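PDB 4JZ6: salicylaldehyde dehydrogenase NahF from Pseudomonas putida, which probably catalyses the NAD(+)-dependent oxidation of salicylaldehyde to salicylate, a step in the breakdown of naphthalene. Local coordinates for residues K144-M150 with I491-Q496; T185-S191 with V214-S220; M344-G350 with A373-M378. All coordinates share one frame; numbering follows the deposited sequence.

Interaction 1. Residues K144-M150 with I491-Q496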
ATOM      1  N   LYS A 144     -24.050  13.940  12.321  1.00 25.84           N
ATOM      2  CA  LYS A 144     -24.454  15.201  11.717  1.00 26.04           C
ATOM      3  C   LYS A 144     -25.844  15.089  11.100  1.00 27.68           C
ATOM      4  O   LYS A 144     -26.149  14.119  10.404  1.00 28.18           O
ATOM      5  CB  LYS A 144     -23.431  15.594  10.656  1.00 30.41           C
ATOM      6  CG  LYS A 144     -23.356  17.071  10.332  1.00 37.44           C
ATOM      7  CD  LYS A 144     -21.912  17.449  10.028  1.00 41.96           C
ATOM      8  CE  LYS A 144     -21.819  18.606   9.054  1.00 44.05           C
ATOM      9  NZ  LYS A 144     -20.413  18.805   8.607  1.00 43.02           N
ATOM     10  N   ALA A 145     -26.688  16.081  11.360  1.00 26.78           N
ATOM     11  CA  ALA A 145     -28.057  16.046  10.856  1.00 29.72           C
ATOM     12  C   ALA A 145     -28.130  16.468   9.392  1.00 31.46           C
ATOM     13  O   ALA A 145     -27.296  17.248   8.925  1.00 30.94           O
ATOM     14  CB  ALA A 145     -28.962  16.919  11.706  1.00 28.02           C
ATOM     15  N   GLU A 146     -29.133  15.947   8.686  1.00 30.15           N
ATOM     16  CA  GLU A 146     -29.406  16.306   7.295  1.00 25.95           C
ATOM     17  C   GLU A 146     -28.171  16.153   6.415  1.00 27.22           C
ATOM     18  O   GLU A 146     -27.935  16.961   5.516  1.00 24.99           O
ATOM     19  CB  GLU A 146     -29.944  17.735   7.206  1.00 26.61           C
ATOM     20  CG  GLU A 146     -31.221  17.946   7.985  1.00 27.52           C
ATOM     21  CD  GLU A 146     -31.755  19.354   7.859  1.00 35.71           C
ATOM     22  OE1 GLU A 146     -31.244  20.106   7.002  1.00 38.24           O
ATOM     23  OE2 GLU A 146     -32.689  19.713   8.612  1.00 36.17           O
ATOM     24  N   THR A 147     -27.389  15.110   6.677  1.00 24.61           N
ATOM     25  CA  THR A 147     -26.129  14.910   5.976  1.00 24.05           C
ATOM     26  C   THR A 147     -25.992  13.489   5.454  1.00 24.31           C
ATOM     27  O   THR A 147     -26.256  12.526   6.169  1.00 32.27           O
ATOM     28  CB  THR A 147     -24.933  15.189   6.905  1.00 26.24           C
ATOM     29  OG1 THR A 147     -25.038  16.511   7.448  1.00 29.92           O
ATOM     30  CG2 THR A 147     -23.624  15.060   6.154  1.00 23.36           C
ATOM     31  N   LEU A 148     -25.571  13.356   4.205  1.00 22.67           N
ATOM     32  CA  LEU A 148     -25.194  12.051   3.691  1.00 26.29           C
ATOM     33  C   LEU A 148     -23.695  11.894   3.785  1.00 21.63           C
ATOM     34  O   LEU A 148     -22.950  12.740   3.296  1.00 24.58           O
ATOM     35  CB  LEU A 148     -25.627  11.904   2.239  1.00 29.83           C
ATOM     36  CG  LEU A 148     -26.707  10.866   1.983  1.00 31.20           C
ATOM     37  CD1 LEU A 148     -27.647  10.846   3.162  1.00 28.39           C
ATOM     38  CD2 LEU A 148     -27.442  11.198   0.693  1.00 29.82           C
ATOM     39  N   SER A 149     -23.252  10.825   4.433  1.00 21.43           N
ATOM     40  CA  SER A 149     -21.838  10.478   4.415  1.00 21.02           C
ATOM     41  C   SER A 149     -21.668   9.172   3.656  1.00 22.00           C
ATOM     42  O   SER A 149     -22.409   8.215   3.882  1.00 20.46           O
ATOM     43  CB  SER A 149     -21.268  10.359   5.826  1.00 21.33           C
ATOM     44  OG  SER A 149     -19.888  10.044   5.778  1.00 21.00           O
ATOM     45  N   MET A 150     -20.695   9.134   2.754  1.00 20.01           N
ATOM     46  CA  MET A 150     -20.519   7.974   1.901  1.00 19.51           C
ATOM     47  C   MET A 150     -19.089   7.862   1.404  1.00 20.22           C
ATOM     48  O   MET A 150     -18.322   8.823   1.473  1.00 19.30           O
ATOM     49  CB  MET A 150     -21.461   8.060   0.700  1.00 23.27           C
ATOM     50  CG  MET A 150     -21.072   9.148  -0.297  1.00 22.03           C
ATOM     51  SD  MET A 150     -22.332   9.475  -1.546  1.00 20.02           S
ATOM     52  CE  MET A 150     -23.595  10.307  -0.578  1.00 20.22           C
ATOM     53  N   ILE A 491     -22.628  15.236   1.915  1.00 21.97           N
ATOM     54  CA  ILE A 491     -23.566  16.210   1.377  1.00 24.08           C
ATOM     55  C   ILE A 491     -24.292  16.852   2.551  1.00 27.85           C
ATOM     56  O   ILE A 491     -25.073  16.200   3.242  1.00 33.79           O
ATOM     57  CB  ILE A 491     -24.573  15.565   0.407  1.00 22.18           C
ATOM     58  CG1 ILE A 491     -23.838  14.761  -0.669  1.00 21.55           C
ATOM     59  CG2 ILE A 491     -25.438  16.633  -0.242  1.00 22.66           C
ATOM     60  CD1 ILE A 491     -24.757  14.076  -1.633  1.00 21.40           C
ATOM     61  N   GLU A 492     -24.024  18.131   2.778  1.00 30.94           N
ATOM     62  CA  GLU A 492     -24.396  18.764   4.033  1.00 24.24           C
ATOM     63  C   GLU A 492     -25.423  19.862   3.820  1.00 24.88           C
ATOM     64  O   GLU A 492     -25.544  20.395   2.715  1.00 24.84           O
ATOM     65  CB  GLU A 492     -23.139  19.312   4.714  1.00 24.44           C
ATOM     66  CG  GLU A 492     -22.041  18.264   4.867  1.00 29.29           C
ATOM     67  CD  GLU A 492     -20.727  18.852   5.348  1.00 31.86           C
ATOM     68  OE1 GLU A 492     -20.764  19.891   6.043  1.00 24.79           O
ATOM     69  OE2 GLU A 492     -19.659  18.282   5.024  1.00 23.61           O
ATOM     70  N   PRO A 493     -26.190  20.191   4.877  1.00 25.54           N
ATOM     71  CA  PRO A 493     -27.175  21.268   4.775  1.00 26.25           C
ATOM     72  C   PRO A 493     -26.489  22.612   4.604  1.00 26.64           C
ATOM     73  O   PRO A 493     -25.319  22.745   4.952  1.00 26.54           O
ATOM     74  CB  PRO A 493     -27.898  21.206   6.127  1.00 26.90           C
ATOM     75  CG  PRO A 493     -26.943  20.549   7.045  1.00 26.67           C
ATOM     76  CD  PRO A 493     -26.212  19.558   6.208  1.00 25.73           C
ATOM     77  N   PHE A 494     -27.197  23.593   4.059  1.00 27.14           N
ATOM     78  CA  PHE A 494     -26.622  24.918   3.911  1.00 31.28           C
ATOM     79  C   PHE A 494     -26.363  25.524   5.288  1.00 29.03           C
ATOM     80  O   PHE A 494     -25.265  26.006   5.568  1.00 28.46           O
ATOM     81  CB  PHE A 494     -27.532  25.819   3.074  1.00 28.10           C
ATOM     82  CG  PHE A 494     -27.847  25.263   1.711  1.00 32.12           C
ATOM     83  CD1 PHE A 494     -26.835  24.980   0.811  1.00 26.93           C
ATOM     84  CD2 PHE A 494     -29.156  25.028   1.328  1.00 34.64           C
ATOM     85  CE1 PHE A 494     -27.121  24.471  -0.434  1.00 26.50           C
ATOM     86  CE2 PHE A 494     -29.445  24.522   0.079  1.00 27.28           C
ATOM     87  CZ  PHE A 494     -28.427  24.244  -0.801  1.00 26.73           C
ATOM     88  N   GLU A 495     -27.367  25.465   6.155  1.00 29.45           N
ATOM     89  CA  GLU A 495     -27.255  26.014   7.499  1.00 33.40           C
ATOM     90  C   GLU A 495     -26.675  25.006   8.487  1.00 29.35           C
ATOM     91  O   GLU A 495     -27.288  23.977   8.765  1.00 48.22           O
ATOM     92  CB  GLU A 495     -28.622  26.502   7.986  1.00 41.67           C
ATOM     93  CG  GLU A 495     -28.636  27.946   8.464  1.00 58.84           C
ATOM     94  CD  GLU A 495     -27.883  28.141   9.774  1.00 75.62           C
ATOM     95  OE1 GLU A 495     -28.214  27.452  10.764  1.00 81.09           O
ATOM     96  OE2 GLU A 495     -26.961  28.985   9.811  1.00 79.94           O
ATOM     97  N   GLN A 496     -25.486  25.303   9.002  1.00 29.47           N
ATOM     98  CA  GLN A 496     -24.908  24.538  10.107  1.00 38.25           C
ATOM     99  C   GLN A 496     -24.081  25.436  11.045  1.00 40.64           C
ATOM    100  O   GLN A 496     -23.692  26.544  10.675  1.00 41.22           O
ATOM    101  CB  GLN A 496     -24.093  23.339   9.600  1.00 28.41           C
ATOM    102  CG  GLN A 496     -23.080  23.661   8.519  1.00 33.49           C
ATOM    103  CD  GLN A 496     -22.428  22.410   7.930  1.00 32.20           C
ATOM    104  OE1 GLN A 496     -21.599  21.760   8.572  1.00 26.77           O
ATOM    105  NE2 GLN A 496     -22.805  22.073   6.704  1.00 26.35           N
TER
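Leu-148 and Ile-491 form an antiparallel hydrogen-bonded pair: Leu-148 N donates to Ile-491 O at 3.0 Å, and Ile-491 N returns a bond of 2.9 Å to Leu-148 O. On the side of Thr-147 and Glu-492 both chains leave the strand pairing but stay in contact and pack tightly. Thr-147 CA adds a CA-H...O contact of 3.2 Å to Ile-491 O. The first torsion of Thr-147 (chi1 -56°) divides its two branches: the methyl CG2 lies alongside Glu-492 CG at 3.8 Å, while OG1 bonds back to Ala-145 O from above that carbonyl plane. The Pro-493 ring lies against the backbone of Ala-145 and Glu-146, its CD 3.2 Å from Glu-146 O.

At the polar end, Lys-144, bent at chi2 (145°) and extended beyond, reaches NZ to within 2.8 Å of Glu-492 OE1, a salt bridge whose hydrogen-bond geometry is weak. A second weak bond runs from Lys-144 NZ to Gln-496 OE1 at 3.2 Å, the two side chains crossing near a right angle. Gln-496 NE2 donates close to its amide plane to both Glu-492 OE1 and Pro-493 O, which fixes the turn of the amide. The other carboxylate oxygen, Glu-492 OE2, bonds to Thr-490 OG1 and to Gln-456 of the second subunit.

The solvent side is looser: Glu-146 and Leu-148 are exposed, Glu-146 OE1 merely skirting Pro-493 CB, and Met-150 CE makes a single, long apolar touch on Ile-491 CD1, at 4.1 Å.

Strand 148-154 is the middle strand of a three-stranded antiparallel sheet, between 139-140 and 485-491, in the protruding oligomerisation domain of the aldehyde dehydrogenase fold. Ile-491 also pairs in parallel with a strand of the second subunit, so the sheet continues across the interface.

Interaction 2. Residues T185-S191 with V214-S220; sequences TVVFKGS and VLNYLNS
Phe-188 and Tyr-217, paired on the same face of the sheet, both hold CG opposite the backbone N (chi1 169° and 168°), so their side chains run side by side. They sit on the two parallel strands of a beta-alpha-beta crossover through helix 195-208, within the Rossmann-like domain of aldehyde dehydrogenases. The rings meet obliquely, planes at 36°: Phe-188 CD2 is 3.6 Å from Tyr-217 CD2, and Tyr-217 CE2 lies over a face of the phenylalanine, which also meets His-198 edge-to-face. Along the parallel ladder, residues of 185-191 and 214-220 donate in turn, including Phe-188 N to Asn-216 O at 2.6 Å and Gly-190 N to Leu-218 O at 2.7 Å. On the other face, Val-187 CG1 touches Leu-218 CD1 at 3.6 Å.

Where the strands end, Asn-219 ND2 donates to Ser-191 O at 2.8 Å from above the carbonyl plane and to Tyr-217 OH at 2.9 Å, while OD1 accepts from Ser-220 N. A leucine in place of Asn-219 would probably leave Ser-191 O and Tyr-217 OH without this donor and Ser-220 N without its acceptor. Gly-190 CA sits at the edge of the Tyr-217 ring, 4.0 Å from CE2, where a CB would clash.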
ATOM      1  N   THR A 185      -6.407   3.456 -17.340  1.00 20.83           N
ATOM      2  CA  THR A 185      -5.680   3.111 -18.553  1.00 20.52           C
ATOM      3  C   THR A 185      -4.296   2.662 -18.114  1.00 23.74           C
ATOM      4  O   THR A 185      -3.865   2.983 -17.003  1.00 24.24           O
ATOM      5  CB  THR A 185      -5.577   4.298 -19.521  1.00 21.19           C
ATOM      6  OG1 THR A 185      -4.659   5.266 -19.001  1.00 34.33           O
ATOM      7  CG2 THR A 185      -6.937   4.942 -19.708  1.00 21.11           C
ATOM      8  N   VAL A 186      -3.601   1.908 -18.958  1.00 20.97           N
ATOM      9  CA  VAL A 186      -2.344   1.318 -18.515  1.00 24.52           C
ATOM     10  C   VAL A 186      -1.199   1.356 -19.531  1.00 26.05           C
ATOM     11  O   VAL A 186      -1.390   1.131 -20.724  1.00 23.63           O
ATOM     12  CB  VAL A 186      -2.568  -0.121 -17.962  1.00 24.19           C
ATOM     13  CG1 VAL A 186      -3.858  -0.695 -18.505  1.00 24.22           C
ATOM     14  CG2 VAL A 186      -1.388  -1.040 -18.274  1.00 25.89           C
ATOM     15  N   VAL A 187      -0.012   1.686 -19.032  1.00 32.01           N
ATOM     16  CA  VAL A 187       1.221   1.475 -19.768  1.00 29.37           C
ATOM     17  C   VAL A 187       1.768   0.105 -19.365  1.00 31.08           C
ATOM     18  O   VAL A 187       2.213  -0.094 -18.230  1.00 26.13           O
ATOM     19  CB  VAL A 187       2.253   2.577 -19.473  1.00 26.11           C
ATOM     20  CG1 VAL A 187       3.555   2.294 -20.203  1.00 24.79           C
ATOM     21  CG2 VAL A 187       1.702   3.935 -19.871  1.00 23.76           C
ATOM     22  N   PHE A 188       1.696  -0.835 -20.304  1.00 34.92           N
ATOM     23  CA  PHE A 188       2.081  -2.225 -20.093  1.00 22.73           C
ATOM     24  C   PHE A 188       3.523  -2.433 -20.541  1.00 23.53           C
ATOM     25  O   PHE A 188       3.828  -2.366 -21.730  1.00 24.24           O
ATOM     26  CB  PHE A 188       1.117  -3.120 -20.886  1.00 24.39           C
ATOM     27  CG  PHE A 188       1.531  -4.576 -20.984  1.00 24.84           C
ATOM     28  CD1 PHE A 188       2.287  -5.188 -19.993  1.00 22.42           C
ATOM     29  CD2 PHE A 188       1.138  -5.335 -22.085  1.00 24.33           C
ATOM     30  CE1 PHE A 188       2.652  -6.520 -20.108  1.00 25.79           C
ATOM     31  CE2 PHE A 188       1.492  -6.667 -22.199  1.00 23.06           C
ATOM     32  CZ  PHE A 188       2.249  -7.261 -21.213  1.00 22.84           C
ATOM     33  N   LYS A 189       4.410  -2.686 -19.583  1.00 23.48           N
ATOM     34  CA  LYS A 189       5.800  -2.994 -19.887  1.00 24.25           C
ATOM     35  C   LYS A 189       6.008  -4.499 -19.864  1.00 35.56           C
ATOM     36  O   LYS A 189       5.916  -5.129 -18.808  1.00 36.72           O
ATOM     37  CB  LYS A 189       6.733  -2.333 -18.877  1.00 24.43           C
ATOM     38  CG  LYS A 189       8.192  -2.728 -19.037  1.00 25.24           C
ATOM     39  CD  LYS A 189       8.795  -2.152 -20.307  1.00 27.02           C
ATOM     40  CE  LYS A 189      10.261  -2.568 -20.468  1.00 37.34           C
ATOM     41  NZ  LYS A 189      10.473  -4.054 -20.412  1.00 40.41           N
ATOM     42  N   GLY A 190       6.289  -5.065 -21.036  1.00 29.43           N
ATOM     43  CA  GLY A 190       6.429  -6.501 -21.188  1.00 28.44           C
ATOM     44  C   GLY A 190       7.828  -7.009 -20.898  1.00 31.13           C
ATOM     45  O   GLY A 190       8.708  -6.240 -20.498  1.00 34.96           O
ATOM     46  N   SER A 191       8.034  -8.307 -21.106  1.00 27.97           N
ATOM     47  CA  SER A 191       9.306  -8.940 -20.778  1.00 25.95           C
ATOM     48  C   SER A 191      10.197  -9.140 -21.991  1.00 32.57           C
ATOM     49  O   SER A 191       9.721  -9.441 -23.091  1.00 27.34           O
ATOM     50  CB  SER A 191       9.079 -10.288 -20.107  1.00 25.46           C
ATOM     51  OG  SER A 191      10.306 -10.984 -20.001  1.00 29.07           O
ATOM     52  N   VAL A 214      -6.167   3.172 -24.202  1.00 23.06           N
ATOM     53  CA  VAL A 214      -6.534   2.568 -22.931  1.00 25.59           C
ATOM     54  C   VAL A 214      -5.481   1.538 -22.516  1.00 27.89           C
ATOM     55  O   VAL A 214      -5.150   1.418 -21.338  1.00 34.33           O
ATOM     56  CB  VAL A 214      -7.940   1.952 -22.977  1.00 28.64           C
ATOM     57  CG1 VAL A 214      -8.295   1.354 -21.635  1.00 29.02           C
ATOM     58  CG2 VAL A 214      -8.957   3.011 -23.349  1.00 22.06           C
ATOM     59  N   LEU A 215      -4.948   0.807 -23.494  1.00 25.97           N
ATOM     60  CA  LEU A 215      -3.818  -0.088 -23.260  1.00 22.81           C
ATOM     61  C   LEU A 215      -2.662   0.236 -24.197  1.00 28.27           C
ATOM     62  O   LEU A 215      -2.823   0.264 -25.414  1.00 33.25           O
ATOM     63  CB  LEU A 215      -4.225  -1.550 -23.440  1.00 26.06           C
ATOM     64  CG  LEU A 215      -3.094  -2.577 -23.308  1.00 25.94           C
ATOM     65  CD1 LEU A 215      -2.529  -2.588 -21.894  1.00 23.18           C
ATOM     66  CD2 LEU A 215      -3.568  -3.966 -23.705  1.00 27.19           C
ATOM     67  N   ASN A 216      -1.492   0.478 -23.619  1.00 30.10           N
ATOM     68  CA  ASN A 216      -0.307   0.808 -24.396  1.00 30.76           C
ATOM     69  C   ASN A 216       0.844  -0.121 -24.014  1.00 32.82           C
ATOM     70  O   ASN A 216       1.110  -0.334 -22.832  1.00 34.82           O
ATOM     71  CB  ASN A 216       0.069   2.274 -24.185  1.00 33.30           C
ATOM     72  CG  ASN A 216      -1.070   3.225 -24.541  1.00 37.89           C
ATOM     73  OD1 ASN A 216      -1.154   3.714 -25.667  1.00 38.39           O
ATOM     74  ND2 ASN A 216      -1.954   3.481 -23.583  1.00 24.00           N
ATOM     75  N   TYR A 217       1.521  -0.673 -25.017  1.00 25.27           N
ATOM     76  CA  TYR A 217       2.466  -1.763 -24.798  1.00 25.36           C
ATOM     77  C   TYR A 217       3.903  -1.379 -25.119  1.00 26.27           C
ATOM     78  O   TYR A 217       4.196  -0.841 -26.186  1.00 33.32           O
ATOM     79  CB  TYR A 217       2.038  -2.984 -25.622  1.00 34.69           C
ATOM     80  CG  TYR A 217       3.059  -4.100 -25.714  1.00 31.91           C
ATOM     81  CD1 TYR A 217       3.471  -4.587 -26.951  1.00 26.76           C
ATOM     82  CD2 TYR A 217       3.600  -4.677 -24.569  1.00 26.52           C
ATOM     83  CE1 TYR A 217       4.397  -5.616 -27.049  1.00 27.14           C
ATOM     84  CE2 TYR A 217       4.534  -5.710 -24.659  1.00 27.52           C
ATOM     85  CZ  TYR A 217       4.925  -6.174 -25.902  1.00 26.62           C
ATOM     86  OH  TYR A 217       5.848  -7.193 -25.999  1.00 27.05           O
ATOM     87  N   LEU A 218       4.798  -1.668 -24.183  1.00 33.03           N
ATOM     88  CA  LEU A 218       6.210  -1.374 -24.354  1.00 30.83           C
ATOM     89  C   LEU A 218       7.053  -2.595 -24.025  1.00 36.17           C
ATOM     90  O   LEU A 218       6.756  -3.336 -23.083  1.00 36.42           O
ATOM     91  CB  LEU A 218       6.636  -0.230 -23.440  1.00 26.97           C
ATOM     92  CG  LEU A 218       6.012   1.145 -23.649  1.00 27.05           C
ATOM     93  CD1 LEU A 218       6.317   1.996 -22.439  1.00 26.79           C
ATOM     94  CD2 LEU A 218       6.554   1.785 -24.906  1.00 28.23           C
ATOM     95  N   ASN A 219       8.102  -2.803 -24.811  1.00 28.08           N
ATOM     96  CA  ASN A 219       9.092  -3.819 -24.506  1.00 28.33           C
ATOM     97  C   ASN A 219      10.466  -3.305 -24.897  1.00 30.19           C
ATOM     98  O   ASN A 219      10.582  -2.398 -25.725  1.00 30.26           O
ATOM     99  CB  ASN A 219       8.775  -5.126 -25.229  1.00 28.38           C
ATOM    100  CG  ASN A 219       9.133  -6.342 -24.406  1.00 31.90           C
ATOM    101  OD1 ASN A 219      10.054  -6.297 -23.589  1.00 31.40           O
ATOM    102  ND2 ASN A 219       8.400  -7.436 -24.604  1.00 27.55           N
ATOM    103  N   SER A 220      11.508  -3.865 -24.293  1.00 29.75           N
ATOM    104  CA  SER A 220      12.861  -3.406 -24.570  1.00 31.02           C
ATOM    105  C   SER A 220      13.908  -4.449 -24.212  1.00 32.07           C
ATOM    106  O   SER A 220      13.625  -5.426 -23.519  1.00 33.47           O
ATOM    107  CB  SER A 220      13.154  -2.119 -23.800  1.00 34.08           C
ATOM    108  OG  SER A 220      13.099  -2.346 -22.399  1.00 39.32           O
TER

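Interaction 3. Residues M344-G350 with A373-M378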
ATOM      1  N   MET A 344      15.098 -23.933 -19.157  1.00 30.00           N
ATOM      2  CA  MET A 344      14.942 -22.697 -18.403  1.00 29.32           C
ATOM      3  C   MET A 344      15.019 -21.508 -19.345  1.00 29.56           C
ATOM      4  O   MET A 344      15.253 -21.675 -20.538  1.00 30.28           O
ATOM      5  CB  MET A 344      15.987 -22.602 -17.295  1.00 29.55           C
ATOM      6  CG  MET A 344      15.796 -23.666 -16.237  1.00 29.25           C
ATOM      7  SD  MET A 344      16.985 -23.622 -14.892  1.00 29.59           S
ATOM      8  CE  MET A 344      18.511 -23.949 -15.772  1.00 31.02           C
ATOM      9  N   VAL A 345      14.818 -20.307 -18.814  1.00 29.00           N
ATOM     10  CA  VAL A 345      14.597 -19.131 -19.654  1.00 29.06           C
ATOM     11  C   VAL A 345      15.866 -18.565 -20.287  1.00 30.14           C
ATOM     12  O   VAL A 345      15.825 -18.019 -21.391  1.00 32.62           O
ATOM     13  CB  VAL A 345      13.854 -18.006 -18.877  1.00 28.11           C
ATOM     14  CG1 VAL A 345      14.751 -17.404 -17.804  1.00 28.20           C
ATOM     15  CG2 VAL A 345      13.367 -16.922 -19.820  1.00 28.11           C
ATOM     16  N   SER A 346      16.992 -18.707 -19.599  1.00 30.64           N
ATOM     17  CA  SER A 346      18.210 -18.017 -19.998  1.00 33.16           C
ATOM     18  C   SER A 346      19.435 -18.891 -19.785  1.00 39.22           C
ATOM     19  O   SER A 346      19.478 -19.677 -18.840  1.00 45.61           O
ATOM     20  CB  SER A 346      18.350 -16.722 -19.192  1.00 31.33           C
ATOM     21  OG  SER A 346      19.560 -16.042 -19.480  1.00 33.02           O
ATOM     22  N   PRO A 347      20.451 -18.739 -20.652  1.00 40.28           N
ATOM     23  CA  PRO A 347      21.706 -19.501 -20.542  1.00 43.03           C
ATOM     24  C   PRO A 347      22.520 -19.047 -19.335  1.00 50.62           C
ATOM     25  O   PRO A 347      23.747 -19.005 -19.393  1.00 62.43           O
ATOM     26  CB  PRO A 347      22.462 -19.130 -21.824  1.00 38.89           C
ATOM     27  CG  PRO A 347      21.444 -18.476 -22.724  1.00 38.02           C
ATOM     28  CD  PRO A 347      20.452 -17.840 -21.819  1.00 38.27           C
ATOM     29  N   ASN A 348      21.825 -18.727 -18.252  1.00 42.97           N
ATOM     30  CA  ASN A 348      22.407 -18.071 -17.106  1.00 54.33           C
ATOM     31  C   ASN A 348      21.757 -18.651 -15.875  1.00 56.15           C
ATOM     32  O   ASN A 348      22.317 -18.616 -14.779  1.00 63.17           O
ATOM     33  CB  ASN A 348      22.085 -16.577 -17.170  1.00 70.15           C
ATOM     34  CG  ASN A 348      23.321 -15.713 -17.273  1.00 80.60           C
ATOM     35  OD1 ASN A 348      23.554 -15.066 -18.294  1.00 82.29           O
ATOM     36  ND2 ASN A 348      24.116 -15.686 -16.209  1.00 85.75           N
ATOM     37  N   SER A 349      20.551 -19.172 -16.073  1.00 52.11           N
ATOM     38  CA  SER A 349      19.727 -19.670 -14.984  1.00 47.31           C
ATOM     39  C   SER A 349      20.469 -20.746 -14.212  1.00 49.70           C
ATOM     40  O   SER A 349      20.369 -20.822 -12.987  1.00 50.16           O
ATOM     41  CB  SER A 349      18.418 -20.232 -15.531  1.00 41.49           C
ATOM     42  OG  SER A 349      17.845 -19.356 -16.484  1.00 36.09           O
ATOM     43  N   GLY A 350      21.219 -21.569 -14.938  1.00 48.57           N
ATOM     44  CA  GLY A 350      21.976 -22.644 -14.325  1.00 50.42           C
ATOM     45  C   GLY A 350      23.201 -22.142 -13.590  1.00 45.37           C
ATOM     46  O   GLY A 350      23.698 -22.792 -12.673  1.00 40.84           O
ATOM     47  N   ALA A 373      23.467 -27.997 -13.328  1.00 35.06           N
ATOM     48  CA  ALA A 373      22.898 -27.456 -14.548  1.00 34.81           C
ATOM     49  C   ALA A 373      23.973 -26.988 -15.520  1.00 35.92           C
ATOM     50  O   ALA A 373      25.163 -26.978 -15.207  1.00 41.10           O
ATOM     51  CB  ALA A 373      21.946 -26.312 -14.222  1.00 33.66           C
ATOM     52  N   GLN A 374      23.534 -26.612 -16.712  1.00 36.70           N
ATOM     53  CA  GLN A 374      24.411 -26.020 -17.705  1.00 36.91           C
ATOM     54  C   GLN A 374      23.556 -25.158 -18.615  1.00 37.08           C
ATOM     55  O   GLN A 374      22.720 -25.674 -19.353  1.00 36.09           O
ATOM     56  CB  GLN A 374      25.121 -27.099 -18.515  1.00 51.80           C
ATOM     57  CG  GLN A 374      26.192 -26.544 -19.428  1.00 60.10           C
ATOM     58  CD  GLN A 374      27.312 -25.871 -18.662  1.00 66.66           C
ATOM     59  OE1 GLN A 374      27.838 -26.427 -17.695  1.00 69.54           O
ATOM     60  NE2 GLN A 374      27.679 -24.664 -19.085  1.00 68.02           N
ATOM     61  N   GLY A 375      23.757 -23.846 -18.555  1.00 36.29           N
ATOM     62  CA  GLY A 375      22.909 -22.927 -19.288  1.00 35.73           C
ATOM     63  C   GLY A 375      21.477 -23.080 -18.819  1.00 38.07           C
ATOM     64  O   GLY A 375      21.193 -22.968 -17.627  1.00 39.05           O
ATOM     65  N   ALA A 376      20.575 -23.360 -19.753  1.00 34.08           N
ATOM     66  CA  ALA A 376      19.165 -23.493 -19.417  1.00 48.53           C
ATOM     67  C   ALA A 376      18.733 -24.951 -19.314  1.00 32.79           C
ATOM     68  O   ALA A 376      17.543 -25.244 -19.220  1.00 59.31           O
ATOM     69  CB  ALA A 376      18.311 -22.756 -20.431  1.00 48.04           C
ATOM     70  N   VAL A 377      19.700 -25.859 -19.320  1.00 33.71           N
ATOM     71  CA  VAL A 377      19.405 -27.286 -19.254  1.00 33.82           C
ATOM     72  C   VAL A 377      19.770 -27.882 -17.890  1.00 42.12           C
ATOM     73  O   VAL A 377      20.905 -27.748 -17.425  1.00 34.31           O
ATOM     74  CB  VAL A 377      20.135 -28.056 -20.377  1.00 35.09           C
ATOM     75  CG1 VAL A 377      19.747 -29.523 -20.359  1.00 35.22           C
ATOM     76  CG2 VAL A 377      19.825 -27.438 -21.727  1.00 35.36           C
ATOM     77  N   MET A 378      18.800 -28.538 -17.254  1.00 35.18           N
ATOM     78  CA  MET A 378      19.000 -29.144 -15.939  1.00 32.74           C
ATOM     79  C   MET A 378      18.031 -30.299 -15.745  1.00 32.99           C
ATOM     80  O   MET A 378      16.861 -30.194 -16.108  1.00 32.68           O
ATOM     81  CB  MET A 378      18.773 -28.106 -14.837  1.00 31.91           C
ATOM     82  CG  MET A 378      19.105 -28.586 -13.424  1.00 35.41           C
ATOM     83  SD  MET A 378      18.946 -27.278 -12.179  1.00 31.07           S
ATOM     84  CE  MET A 378      19.661 -28.091 -10.756  1.00 31.49           C
TER
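Met-344 N donates to Ala-376 O at 2.8 Å in a nearly straight bond (171°). A second backbone bond, from Gly-350 N to Gly-375 O at 3.0 Å, is weak and bent; it brings the first turn of helix 349-362 to the neighbouring loop. Within the 344-350 segment, Ser-346 O accepts from both Ser-349 N and Ser-349 OG, the hydroxyl at 2.9 Å, so the serine side chain ties the helix start back to the approach to it.

The loop partner is a type II' beta turn from Gln-374 to Val-377, its two ends bonded to each other through both backbone N-H groups. Gly-375 takes a positive phi (60°) that favours glycine. The turn lies between strands 366-369 and 381-384, antiparallel neighbours at the border of the sheet in the catalytic domain.

Met-344 packs against this turn. Its chain bends at chi3 (-63°), carrying CE to 3.4 Å from Gly-375 O and 4.3 Å from Met-378 CB, while Met-344 CB touches Ala-376 CB at 3.9 Å. Ile-353 of helix 349-362 packs against both methionines. Farther along, Gly-350 CA meets Ala-373 CB at 3.7 Å; a CB on this glycine would clash with that methyl and with Gly-375 O. On the exposed side Pro-347 CA lies 3.8 Å from Gly-375 CA.

From the N terminus, the first segment reached is 144-150, whose partner 491-496 lies near the C terminus; interaction 1 therefore closes a loop of 340 residues that contains both other contacts. Within it, interaction 2 closes first, returning the chain through helix 195-208 to the neighbouring parallel strand. Interaction 3 follows in series, joining the start of helix 349-362 to the turn before strand 381-384; none of the loops cross. Interactions 2 and 3 have nearest atoms about 7 Å apart, without touching. Interaction 1 lies out on the protruding oligomerisation sheet, its centre about 65 Å from that of interaction 3, on the opposite side of the chain's centre.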